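39 kDa initiator binding protein (Trichomonas vaginalis, PDB 1Q87) probably binds the initiator (Inr) element of core promoters, with this chain being its C-terminal domain rather than the whole protein. Local coordinates at residues Ser117-Ser122 / Leu129-Gln134; Asn156-Lys161 / Lys195-Lys200; Glu79-Ile84 / Tyr99-Met104; Phe105-Tyr108 / Leu113-Ala116. All blocks are in the same frame, centred on the assembly; numbering follows the deposited sequence.

In the fold
Helix 111-123 is shared by contacts 4 and 1 and also touches contact 3. The centres of contacts 1 and 4 lie about 13 Å apart. I115 of contact 4 continues the cluster of contact 3, where I115 CD1 lies 4.0 Å from F101 CZ; the centres of contacts 3 and 4 are about 9 Å apart. F131 of contact 1 also reaches F105 of contact 4, with F131 CZ 3.9 Å from F105 CZ. Contact 2 belongs to the sheet end of the domain and joins contact 1 through L129 CD1 and L158 CD1, 3.9 Å apart. The centres of contacts 2 and 3 are about 18 Å apart.

Contact 1 of 4, residues Ser117-Ser122 / Leu129-Gln134; sequences SLLLIS and LTFDPQ
F131 meets L119 at the edge of its ring, with L119 CD1 near the ring plane and 4.4 Å from F131 CE2, so this is a loose touch rather than a stack. Here the loop that follows helix 111-123 packs against that helix on the way to the antiparallel sheet: after the helix the chain turns, L129 lies against the helix's last turns, and from there the loop runs away from it toward strand 147-151. Elsewhere around F131, F105 of helix 95-105 also touches the ring.

L129 is the centre of the contact. Its CD2 methyl reaches the consecutive leucines L118 and L119, meeting L119 CD1 at 3.7 Å and L118 CD1 at 3.3 Å. The second distance is tighter than two methyl groups normally tolerate, so its exact value is doubtful. The two branches of L129 share the work, since CD1 also lies 3.8 Å from L118 CD1. L129 and L119 run across each other at about a right angle. W128, F150 and W193 touch L118 as well, which buries it, and T130 pairs through its backbone with G148, fastening the loop to the sheet.

At the polar end of the contact, S122 holds OG opposite its own backbone N (chi1 163°), and that oxygen accepts the L129 N-H over 3.1 Å at an N-H...O angle of 161°.

Contact 2 of 4, residues Asn156-Lys161 / Lys195-Lys200; sequences NCLILK and KYFEMK
L160 and F197 make the first shell. They come from opposite directions, and L160 CD1 touches the end of the phenyl ring at two atoms at once, 3.6 Å from both F197 CZ and F197 CE1. It arrives at a slant to the ring. L158 adds a lighter touch near the ring plane: its CD2 is 4.4 Å from F197 CZ, at the edge. No hydrogen bond passes between the two segments, and the backbones stay well apart, with L160 CA and F197 CA separated by 11.4 Å, so the side chains span the whole gap.

The ring gets there because F197 turns CG opposite its carbonyl carbon (chi1 -86°), carrying the phenyl from the helix toward the strand. Its neighbour Y196 helps to fix it: Y196 CD1 sits 3.9 Å above one face of F197, displaced toward the rim, and W128 meets the same ring with the planes at about 40°.

This is helix-on-sheet packing. Strand 157-162 is the second of five in an antiparallel sheet, and the alternation of the strand sends L158 and L160 to the face where helix 193-199 lies.

Further out, the strand is held from both neighbours: L158 and L160 pair through their backbones with I169 and R167, while C157 and I159 pair with D151 and W149. On the helix side, Y190 meets the Y196 ring edge-to-face, and K195 O accepts from E198 N at 3.0 Å and from M199 N at 2.9 Å in the helix's last turn.

Contact 3 of 4, residues Glu79-Ile84 / Tyr99-Met104; sequences EVISAI and YKFLAM
The helical segments 79-84 and 99-104, which meet around I84 and F101, run nearly perpendicular, with 107° between their N-to-C directions and 11.7 Å between their axes at closest approach. That spacing is wide enough for large side chains to fill the gap, and the nearest pair of CA atoms, those of I84 and F101, is 7.7 Å apart.

F101 does most of the filling. Its chi1 of -175° sets CG opposite the backbone N, sending the ring at the other helix. I84 CG2 meets the ring at the edge, in its plane, 3.6 Å from F101 CE1. One turn back along the same helix, I81 approaches through CG1, 3.9 Å from F101 CZ, while its CG2 branch hangs 4.3 Å above one face, off toward the rim. Both isoleucines cross the phenylalanine at about a right angle. M104 bends at chi3 (-92°), bringing CE to 3.8 Å from I84 CG2, so that this one methyl of I84 touches both F101 and M104.

The junction is buried in the helical part of the domain, where I115 and I111 of helix 111-123 and F67 of helix 56-67 also touch F101. Because only carbon atoms meet and no hydrogen bond crosses, the two segments are held together here by shape and hydrophobic burial.

Contact 4 of 4, residues Phe105-Tyr108 / Leu113-Ala116; sequences FGPY and LKIA
K114 supplies the polar part of this contact. Its chain runs extended beyond CG along the loop, bringing NZ to G106 O in a modelled hydrogen bond of 2.5 Å, shorter than expected, so the exact length is doubtful. That oxygen is the carbonyl of the cis peptide bond leading into P107, and P107 CD consequently lies close by, 3.6 Å from K114 NZ. I175 O and N171 OD1 also accept from this NZ. Three oxygens thus surround the buried nitrogen, which would suit a protonated amine.

Nonpolar packing begins at the base of the same lysine, where K114 CB lies 4.0 Å from F105 CD1.

The aromatic part is a CH-pi contact. I115 CG1 sits over one face of the F105 ring, 3.6 Å from its centroid and 18° off the normal, and the two side chains meet at about a right angle. I84 of helix 74-84 touches both of these residues.

Together they pin the short connection between consecutive helices 95-105 and 111-123, an interhelical turn held to the following helix by K114 bonded to G106 O in the turn and by ring packing.

Contact 1 of 4, residues Ser117-Ser122 / Leu129-Gln134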
loop_
_atom_site.group_PDB
_atom_site.type_symbol
_atom_site.label_atom_id
_atom_site.label_comp_id
_atom_site.label_asym_id
_atom_site.label_seq_id
_atom_site.Cartn_x
_atom_site.Cartn_y
_atom_site.Cartn_z
ATOM N N SER A 117 5.543 -6.816 -4.373
ATOM C CA SER A 117 4.946 -7.927 -3.654
ATOM C C SER A 117 3.430 -8.003 -3.828
ATOM O O SER A 117 2.906 -8.988 -4.363
ATOM C CB SER A 117 5.294 -7.847 -2.177
ATOM O OG SER A 117 4.560 -8.812 -1.453
ATOM N N LEU A 118 2.728 -6.949 -3.410
ATOM C CA LEU A 118 1.274 -6.914 -3.495
ATOM C C LEU A 118 0.816 -7.011 -4.920
ATOM O O LEU A 118 -0.062 -7.805 -5.258
ATOM C CB LEU A 118 0.705 -5.621 -2.880
ATOM C CG LEU A 118 -0.745 -5.537 -2.346
ATOM C CD1 LEU A 118 -1.468 -4.373 -2.967
ATOM C CD2 LEU A 118 -1.519 -6.789 -2.640
ATOM N N LEU A 119 1.397 -6.175 -5.755
ATOM C CA LEU A 119 1.025 -6.138 -7.141
ATOM C C LEU A 119 1.146 -7.486 -7.862
ATOM O O LEU A 119 0.364 -7.796 -8.771
ATOM C CB LEU A 119 1.883 -5.107 -7.837
ATOM C CG LEU A 119 1.165 -4.240 -8.850
ATOM C CD1 LEU A 119 -0.218 -3.898 -8.330
ATOM C CD2 LEU A 119 2.003 -2.960 -9.063
ATOM N N LEU A 120 2.118 -8.296 -7.457
ATOM C CA LEU A 120 2.331 -9.572 -8.119
ATOM C C LEU A 120 1.208 -10.557 -7.791
ATOM O O LEU A 120 0.800 -11.341 -8.651
ATOM C CB LEU A 120 3.699 -10.136 -7.734
ATOM C CG LEU A 120 4.313 -11.157 -8.696
ATOM C CD1 LEU A 120 4.001 -12.572 -8.224
ATOM C CD2 LEU A 120 3.804 -10.891 -10.129
ATOM N N ILE A 121 0.701 -10.489 -6.559
ATOM C CA ILE A 121 -0.398 -11.342 -6.083
ATOM C C ILE A 121 -1.672 -11.120 -6.905
ATOM O O ILE A 121 -2.256 -12.068 -7.429
ATOM C CB ILE A 121 -0.747 -11.032 -4.613
ATOM C CG1 ILE A 121 0.501 -11.114 -3.747
ATOM C CG2 ILE A 121 -1.768 -11.986 -4.110
ATOM C CD1 ILE A 121 1.216 -12.421 -3.850
ATOM N N SER A 122 -2.098 -9.866 -7.012
ATOM C CA SER A 122 -3.305 -9.536 -7.759
ATOM C C SER A 122 -3.173 -9.852 -9.244
ATOM O O SER A 122 -4.161 -10.179 -9.905
ATOM C CB SER A 122 -3.653 -8.053 -7.582
ATOM O OG SER A 122 -4.561 -7.589 -8.576
ATOM N N LEU A 129 -6.957 -5.913 -7.538
ATOM C CA LEU A 129 -6.503 -4.616 -6.997
ATOM C C LEU A 129 -6.771 -3.420 -7.921
ATOM O O LEU A 129 -6.552 -3.490 -9.133
ATOM C CB LEU A 129 -5.001 -4.663 -6.679
ATOM C CG LEU A 129 -4.371 -3.498 -5.884
ATOM C CD1 LEU A 129 -4.889 -3.459 -4.471
ATOM C CD2 LEU A 129 -2.882 -3.655 -5.828
ATOM N N THR A 130 -7.253 -2.318 -7.351
ATOM C CA THR A 130 -7.528 -1.115 -8.139
ATOM C C THR A 130 -7.171 0.103 -7.290
ATOM O O THR A 130 -7.397 0.113 -6.090
ATOM C CB THR A 130 -9.033 -1.058 -8.545
ATOM O OG1 THR A 130 -9.305 0.136 -9.299
ATOM C CG2 THR A 130 -9.913 -1.082 -7.305
ATOM N N PHE A 131 -6.577 1.122 -7.895
ATOM C CA PHE A 131 -6.225 2.313 -7.135
ATOM C C PHE A 131 -7.174 3.447 -7.425
ATOM O O PHE A 131 -6.951 4.588 -7.002
ATOM C CB PHE A 131 -4.801 2.725 -7.457
ATOM C CG PHE A 131 -3.801 1.728 -7.001
ATOM C CD1 PHE A 131 -3.472 1.641 -5.669
ATOM C CD2 PHE A 131 -3.309 0.767 -7.883
ATOM C CE1 PHE A 131 -2.676 0.613 -5.212
ATOM C CE2 PHE A 131 -2.515 -0.262 -7.421
ATOM C CZ PHE A 131 -2.201 -0.341 -6.092
ATOM N N ASP A 132 -8.256 3.120 -8.123
ATOM C CA ASP A 132 -9.242 4.117 -8.487
ATOM C C ASP A 132 -10.579 3.459 -8.855
ATOM O O ASP A 132 -10.915 3.349 -10.038
ATOM C CB ASP A 132 -8.674 4.916 -9.652
ATOM C CG ASP A 132 -9.679 5.832 -10.276
ATOM O OD1 ASP A 132 -10.660 6.195 -9.591
ATOM O OD2 ASP A 132 -9.469 6.194 -11.454
ATOM N N PRO A 133 -11.359 3.016 -7.841
ATOM C CA PRO A 133 -12.666 2.360 -8.027
ATOM C C PRO A 133 -13.753 3.177 -8.743
ATOM O O PRO A 133 -13.949 4.366 -8.473
ATOM C CB PRO A 133 -13.075 1.985 -6.602
ATOM C CG PRO A 133 -11.778 1.774 -5.927
ATOM C CD PRO A 133 -10.958 2.946 -6.425
ATOM N N GLN A 134 -14.458 2.516 -9.654
ATOM C CA GLN A 134 -15.527 3.140 -10.417
ATOM C C GLN A 134 -16.386 2.033 -11.022
ATOM O O GLN A 134 -15.930 1.309 -11.913
ATOM C CB GLN A 134 -14.957 4.006 -11.543
ATOM C CG GLN A 134 -14.080 5.151 -11.095
ATOM C CD GLN A 134 -13.645 6.034 -12.250
ATOM O OE1 GLN A 134 -12.782 6.896 -12.089
ATOM N NE2 GLN A 134 -14.246 5.828 -13.424
#

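Contact 2 of 4, residues Asn156-Lys161 / Lys195-Lys200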
loop_
_atom_site.group_PDB
_atom_site.type_symbol
_atom_site.label_atom_id
_atom_site.label_comp_id
_atom_site.label_asym_id
_atom_site.label_seq_id
_atom_site.Cartn_x
_atom_site.Cartn_y
_atom_site.Cartn_z
ATOM N N ASN A 156 -3.705 3.082 4.728
ATOM C CA ASN A 156 -2.868 1.884 4.896
ATOM C C ASN A 156 -3.781 0.666 5.032
ATOM O O ASN A 156 -3.314 -0.446 5.280
ATOM C CB ASN A 156 -1.987 1.972 6.161
ATOM C CG ASN A 156 -2.802 2.094 7.439
ATOM O OD1 ASN A 156 -3.857 2.739 7.457
ATOM N ND2 ASN A 156 -2.300 1.507 8.535
ATOM N N CYS A 157 -5.082 0.863 4.872
ATOM C CA CYS A 157 -6.015 -0.255 5.009
ATOM C C CYS A 157 -6.529 -0.747 3.665
ATOM O O CYS A 157 -7.217 -0.022 2.944
ATOM C CB CYS A 157 -7.221 0.153 5.885
ATOM S SG CYS A 157 -8.500 -1.152 6.061
ATOM N N LEU A 158 -6.193 -1.982 3.323
ATOM C CA LEU A 158 -6.676 -2.555 2.073
ATOM C C LEU A 158 -8.021 -3.243 2.357
ATOM O O LEU A 158 -8.131 -4.110 3.224
ATOM C CB LEU A 158 -5.671 -3.583 1.514
ATOM C CG LEU A 158 -6.176 -4.451 0.341
ATOM C CD1 LEU A 158 -6.341 -3.559 -0.892
ATOM C CD2 LEU A 158 -5.209 -5.652 0.057
ATOM N N ILE A 159 -9.055 -2.850 1.636
ATOM C CA ILE A 159 -10.355 -3.474 1.838
ATOM C C ILE A 159 -10.495 -4.521 0.739
ATOM O O ILE A 159 -10.164 -4.223 -0.398
ATOM C CB ILE A 159 -11.491 -2.441 1.705
ATOM C CG1 ILE A 159 -11.351 -1.356 2.767
ATOM C CG2 ILE A 159 -12.845 -3.132 1.843
ATOM C CD1 ILE A 159 -12.374 -0.234 2.575
ATOM N N LEU A 160 -10.966 -5.728 1.091
ATOM C CA LEU A 160 -11.159 -6.865 0.157
ATOM C C LEU A 160 -12.576 -7.414 0.138
ATOM O O LEU A 160 -13.080 -7.897 1.169
ATOM C CB LEU A 160 -10.249 -8.023 0.530
ATOM C CG LEU A 160 -8.871 -7.938 -0.093
ATOM C CD1 LEU A 160 -7.972 -9.053 0.448
ATOM C CD2 LEU A 160 -9.052 -8.031 -1.609
ATOM N N LYS A 161 -13.189 -7.377 -1.042
ATOM C CA LYS A 161 -14.562 -7.850 -1.232
ATOM C C LYS A 161 -14.617 -9.245 -1.836
ATOM O O LYS A 161 -14.584 -9.394 -3.050
ATOM C CB LYS A 161 -15.337 -6.874 -2.123
ATOM C CG LYS A 161 -16.829 -7.139 -2.174
ATOM C CD LYS A 161 -17.603 -5.864 -1.896
ATOM C CE LYS A 161 -19.098 -6.117 -1.794
ATOM N NZ LYS A 161 -19.802 -4.995 -1.102
ATOM N N LYS A 195 2.740 -14.019 2.278
ATOM C CA LYS A 195 2.479 -14.831 3.460
ATOM C C LYS A 195 1.014 -14.681 3.894
ATOM O O LYS A 195 0.314 -15.672 4.171
ATOM C CB LYS A 195 3.379 -14.348 4.612
ATOM C CG LYS A 195 3.896 -15.423 5.542
ATOM C CD LYS A 195 2.781 -16.157 6.271
ATOM C CE LYS A 195 3.331 -17.340 7.077
ATOM N NZ LYS A 195 4.344 -16.917 8.098
ATOM N N TYR A 196 0.565 -13.430 3.972
ATOM C CA TYR A 196 -0.782 -13.133 4.399
ATOM C C TYR A 196 -1.822 -13.722 3.479
ATOM O O TYR A 196 -2.836 -14.238 3.951
ATOM C CB TYR A 196 -0.995 -11.627 4.523
ATOM C CG TYR A 196 -2.445 -11.281 4.730
ATOM C CD1 TYR A 196 -3.271 -11.024 3.637
ATOM C CD2 TYR A 196 -3.015 -11.280 6.007
ATOM C CE1 TYR A 196 -4.629 -10.775 3.801
ATOM C CE2 TYR A 196 -4.390 -11.034 6.188
ATOM C CZ TYR A 196 -5.185 -10.784 5.072
ATOM O OH TYR A 196 -6.539 -10.571 5.196
ATOM N N PHE A 197 -1.600 -13.644 2.173
ATOM C CA PHE A 197 -2.572 -14.214 1.245
ATOM C C PHE A 197 -2.421 -15.725 1.148
ATOM O O PHE A 197 -3.203 -16.404 0.469
ATOM C CB PHE A 197 -2.434 -13.591 -0.134
ATOM C CG PHE A 197 -3.210 -12.327 -0.295
ATOM C CD1 PHE A 197 -4.572 -12.371 -0.556
ATOM C CD2 PHE A 197 -2.590 -11.101 -0.162
ATOM C CE1 PHE A 197 -5.305 -11.218 -0.686
ATOM C CE2 PHE A 197 -3.310 -9.938 -0.287
ATOM C CZ PHE A 197 -4.677 -9.994 -0.552
ATOM N N GLU A 198 -1.398 -16.240 1.826
ATOM C CA GLU A 198 -1.141 -17.668 1.862
ATOM C C GLU A 198 -2.034 -18.172 2.990
ATOM O O GLU A 198 -2.847 -19.083 2.815
ATOM C CB GLU A 198 0.324 -17.924 2.202
ATOM C CG GLU A 198 0.760 -19.380 2.102
ATOM C CD GLU A 198 2.066 -19.645 2.852
ATOM O OE1 GLU A 198 2.049 -19.614 4.104
ATOM O OE2 GLU A 198 3.107 -19.872 2.194
ATOM N N MET A 199 -1.885 -17.527 4.140
ATOM C CA MET A 199 -2.642 -17.844 5.338
ATOM C C MET A 199 -4.135 -17.586 5.221
ATOM O O MET A 199 -4.906 -18.176 5.957
ATOM C CB MET A 199 -2.138 -17.006 6.504
ATOM C CG MET A 199 -0.684 -17.137 6.781
ATOM S SD MET A 199 -0.469 -18.163 8.206
ATOM C CE MET A 199 -0.633 -16.943 9.508
ATOM N N LYS A 200 -4.541 -16.692 4.327
ATOM C CA LYS A 200 -5.946 -16.336 4.194
ATOM C C LYS A 200 -6.213 -16.034 2.748
ATOM O O LYS A 200 -6.331 -14.877 2.369
ATOM C CB LYS A 200 -6.247 -15.074 5.012
ATOM C CG LYS A 200 -5.521 -14.979 6.348
ATOM C CD LYS A 200 -6.421 -15.295 7.531
ATOM C CE LYS A 200 -5.625 -15.284 8.834
ATOM N NZ LYS A 200 -6.474 -15.313 10.067
#

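Contact 3 of 4, residues Glu79-Ile84 / Tyr99-Met104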
loop_
_atom_site.group_PDB
_atom_site.type_symbol
_atom_site.label_atom_id
_atom_site.label_comp_id
_atom_site.label_asym_id
_atom_site.label_seq_id
_atom_site.Cartn_x
_atom_site.Cartn_y
_atom_site.Cartn_z
ATOM N N GLU A 79 6.495 5.274 -13.920
ATOM C CA GLU A 79 5.291 4.643 -14.397
ATOM C C GLU A 79 4.542 3.989 -13.244
ATOM O O GLU A 79 3.329 4.089 -13.160
ATOM C CB GLU A 79 5.622 3.617 -15.488
ATOM C CG GLU A 79 6.543 4.185 -16.566
ATOM C CD GLU A 79 6.365 3.555 -17.952
ATOM O OE1 GLU A 79 5.585 2.575 -18.088
ATOM O OE2 GLU A 79 7.024 4.061 -18.905
ATOM N N VAL A 80 5.270 3.347 -12.339
ATOM C CA VAL A 80 4.636 2.660 -11.240
ATOM C C VAL A 80 3.894 3.653 -10.348
ATOM O O VAL A 80 2.718 3.476 -10.034
ATOM C CB VAL A 80 5.666 1.934 -10.377
ATOM C CG1 VAL A 80 4.989 1.360 -9.105
ATOM C CG2 VAL A 80 6.299 0.813 -11.171
ATOM N N ILE A 81 4.602 4.691 -9.921
ATOM C CA ILE A 81 4.018 5.688 -9.056
ATOM C C ILE A 81 2.812 6.389 -9.711
ATOM O O ILE A 81 1.761 6.567 -9.089
ATOM C CB ILE A 81 5.094 6.710 -8.642
ATOM C CG1 ILE A 81 6.155 5.989 -7.795
ATOM C CG2 ILE A 81 4.472 7.849 -7.811
ATOM C CD1 ILE A 81 7.398 6.828 -7.450
ATOM N N SER A 82 2.960 6.764 -10.972
ATOM C CA SER A 82 1.896 7.444 -11.676
ATOM C C SER A 82 0.618 6.597 -11.701
ATOM O O SER A 82 -0.482 7.157 -11.617
ATOM C CB SER A 82 2.330 7.780 -13.087
ATOM O OG SER A 82 1.231 8.288 -13.810
ATOM N N ALA A 83 0.768 5.269 -11.801
ATOM C CA ALA A 83 -0.358 4.341 -11.831
ATOM C C ALA A 83 -0.986 4.169 -10.477
ATOM O O ALA A 83 -2.174 3.922 -10.383
ATOM C CB ALA A 83 0.066 2.988 -12.351
ATOM N N ILE A 84 -0.191 4.256 -9.430
ATOM C CA ILE A 84 -0.748 4.126 -8.110
ATOM C C ILE A 84 -1.451 5.424 -7.691
ATOM O O ILE A 84 -2.554 5.389 -7.099
ATOM C CB ILE A 84 0.341 3.697 -7.098
ATOM C CG1 ILE A 84 0.811 2.296 -7.458
ATOM C CG2 ILE A 84 -0.213 3.619 -5.676
ATOM C CD1 ILE A 84 2.035 1.857 -6.691
ATOM N N TYR A 99 0.886 11.311 1.646
ATOM C CA TYR A 99 0.442 10.598 2.858
ATOM C C TYR A 99 -0.257 9.270 2.470
ATOM O O TYR A 99 0.033 8.203 2.998
ATOM C CB TYR A 99 -0.542 11.457 3.644
ATOM C CG TYR A 99 -0.954 10.874 4.976
ATOM C CD1 TYR A 99 -0.346 11.313 6.151
ATOM C CD2 TYR A 99 -1.968 9.901 5.078
ATOM C CE1 TYR A 99 -0.731 10.821 7.401
ATOM C CE2 TYR A 99 -2.367 9.378 6.369
ATOM C CZ TYR A 99 -1.732 9.866 7.513
ATOM O OH TYR A 99 -2.075 9.467 8.783
ATOM N N LYS A 100 -1.165 9.362 1.523
ATOM C CA LYS A 100 -1.883 8.205 1.037
ATOM C C LYS A 100 -0.913 7.156 0.469
ATOM O O LYS A 100 -0.991 5.963 0.811
ATOM C CB LYS A 100 -2.859 8.655 -0.058
ATOM C CG LYS A 100 -3.707 7.560 -0.640
ATOM C CD LYS A 100 -5.136 8.058 -0.928
ATOM C CE LYS A 100 -5.270 8.700 -2.308
ATOM N NZ LYS A 100 -6.696 8.770 -2.780
ATOM N N PHE A 101 0.015 7.628 -0.369
ATOM C CA PHE A 101 0.966 6.755 -1.062
ATOM C C PHE A 101 1.916 6.050 -0.117
ATOM O O PHE A 101 2.159 4.855 -0.245
ATOM C CB PHE A 101 1.741 7.555 -2.101
ATOM C CG PHE A 101 2.642 6.733 -2.944
ATOM C CD1 PHE A 101 2.119 5.829 -3.853
ATOM C CD2 PHE A 101 4.020 6.832 -2.813
ATOM C CE1 PHE A 101 2.951 5.028 -4.618
ATOM C CE2 PHE A 101 4.863 6.033 -3.579
ATOM C CZ PHE A 101 4.324 5.131 -4.480
ATOM N N LEU A 102 2.453 6.785 0.832
ATOM C CA LEU A 102 3.362 6.212 1.811
ATOM C C LEU A 102 2.584 5.297 2.796
ATOM O O LEU A 102 3.115 4.309 3.325
ATOM C CB LEU A 102 4.101 7.356 2.559
ATOM C CG LEU A 102 5.248 8.069 1.778
ATOM C CD1 LEU A 102 5.614 9.383 2.419
ATOM C CD2 LEU A 102 6.496 7.164 1.724
ATOM N N ALA A 103 1.316 5.615 3.010
ATOM C CA ALA A 103 0.453 4.839 3.908
ATOM C C ALA A 103 0.210 3.463 3.310
ATOM O O ALA A 103 0.222 2.485 4.027
ATOM C CB ALA A 103 -0.890 5.548 4.123
ATOM N N MET A 104 -0.007 3.402 2.003
ATOM C CA MET A 104 -0.231 2.122 1.327
ATOM C C MET A 104 1.018 1.266 1.235
ATOM O O MET A 104 0.977 0.089 1.572
ATOM C CB MET A 104 -0.745 2.303 -0.105
ATOM C CG MET A 104 -2.046 3.091 -0.215
ATOM S SD MET A 104 -2.542 3.144 -1.904
ATOM C CE MET A 104 -1.734 4.732 -2.414
#

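Contact 4 of 4, residues Phe105-Tyr108 / Leu113-Ala116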
loop_
_atom_site.group_PDB
_atom_site.type_symbol
_atom_site.label_atom_id
_atom_site.label_comp_id
_atom_site.label_asym_id
_atom_site.label_seq_id
_atom_site.Cartn_x
_atom_site.Cartn_y
_atom_site.Cartn_z
ATOM N N PHE A 105 2.131 1.862 0.806
ATOM C CA PHE A 105 3.359 1.096 0.607
ATOM C C PHE A 105 4.665 1.538 1.283
ATOM O O PHE A 105 5.717 1.041 0.924
ATOM C CB PHE A 105 3.621 0.981 -0.863
ATOM C CG PHE A 105 2.494 0.395 -1.638
ATOM C CD1 PHE A 105 2.166 -0.970 -1.524
ATOM C CD2 PHE A 105 1.804 1.178 -2.550
ATOM C CE1 PHE A 105 1.156 -1.530 -2.324
ATOM C CE2 PHE A 105 0.789 0.634 -3.364
ATOM C CZ PHE A 105 0.462 -0.709 -3.257
ATOM N N GLY A 106 4.613 2.464 2.236
ATOM C CA GLY A 106 5.823 2.872 2.922
ATOM C C GLY A 106 6.234 1.844 3.987
ATOM O O GLY A 106 5.514 0.862 4.205
ATOM N N PRO A 107 7.364 2.061 4.689
ATOM C CA PRO A 107 8.251 3.236 4.513
ATOM C C PRO A 107 8.904 3.339 3.147
ATOM O O PRO A 107 8.922 2.378 2.356
ATOM C CB PRO A 107 9.303 3.093 5.624
ATOM C CG PRO A 107 8.868 1.876 6.452
ATOM C CD PRO A 107 8.019 1.038 5.521
ATOM N N TYR A 108 9.439 4.524 2.854
ATOM C CA TYR A 108 10.063 4.731 1.551
ATOM C C TYR A 108 11.298 3.815 1.312
ATOM O O TYR A 108 11.541 3.416 0.189
ATOM C CB TYR A 108 10.405 6.209 1.384
ATOM C CG TYR A 108 11.828 6.565 1.737
ATOM C CD1 TYR A 108 12.845 6.449 0.786
ATOM C CD2 TYR A 108 12.152 7.020 3.007
ATOM C CE1 TYR A 108 14.145 6.777 1.086
ATOM C CE2 TYR A 108 13.444 7.356 3.329
ATOM C CZ TYR A 108 14.444 7.227 2.360
ATOM O OH TYR A 108 15.747 7.506 2.671
ATOM N N LEU A 113 9.442 -2.611 -2.916
ATOM C CA LEU A 113 9.369 -4.038 -2.657
ATOM C C LEU A 113 7.931 -4.345 -2.324
ATOM O O LEU A 113 7.363 -5.282 -2.906
ATOM C CB LEU A 113 10.273 -4.453 -1.493
ATOM C CG LEU A 113 11.758 -4.196 -1.758
ATOM C CD1 LEU A 113 12.584 -4.683 -0.541
ATOM C CD2 LEU A 113 12.174 -4.902 -3.070
ATOM N N LYS A 114 7.337 -3.556 -1.411
ATOM C CA LYS A 114 5.934 -3.765 -1.030
ATOM C C LYS A 114 5.044 -3.717 -2.261
ATOM O O LYS A 114 4.188 -4.594 -2.460
ATOM C CB LYS A 114 5.474 -2.727 -0.009
ATOM C CG LYS A 114 6.288 -2.808 1.290
ATOM C CD LYS A 114 5.509 -2.355 2.497
ATOM C CE LYS A 114 6.337 -2.395 3.728
ATOM N NZ LYS A 114 5.645 -1.579 4.774
ATOM N N ILE A 115 5.303 -2.752 -3.128
ATOM C CA ILE A 115 4.493 -2.622 -4.327
ATOM C C ILE A 115 4.562 -3.866 -5.174
ATOM O O ILE A 115 3.526 -4.446 -5.501
ATOM C CB ILE A 115 4.883 -1.370 -5.192
ATOM C CG1 ILE A 115 4.442 -0.068 -4.488
ATOM C CG2 ILE A 115 4.262 -1.486 -6.586
ATOM C CD1 ILE A 115 4.878 1.201 -5.197
ATOM N N ALA A 116 5.778 -4.266 -5.548
ATOM C CA ALA A 116 5.963 -5.468 -6.363
ATOM C C ALA A 116 5.287 -6.654 -5.667
ATOM O O ALA A 116 4.530 -7.403 -6.289
ATOM C CB ALA A 116 7.452 -5.768 -6.553
#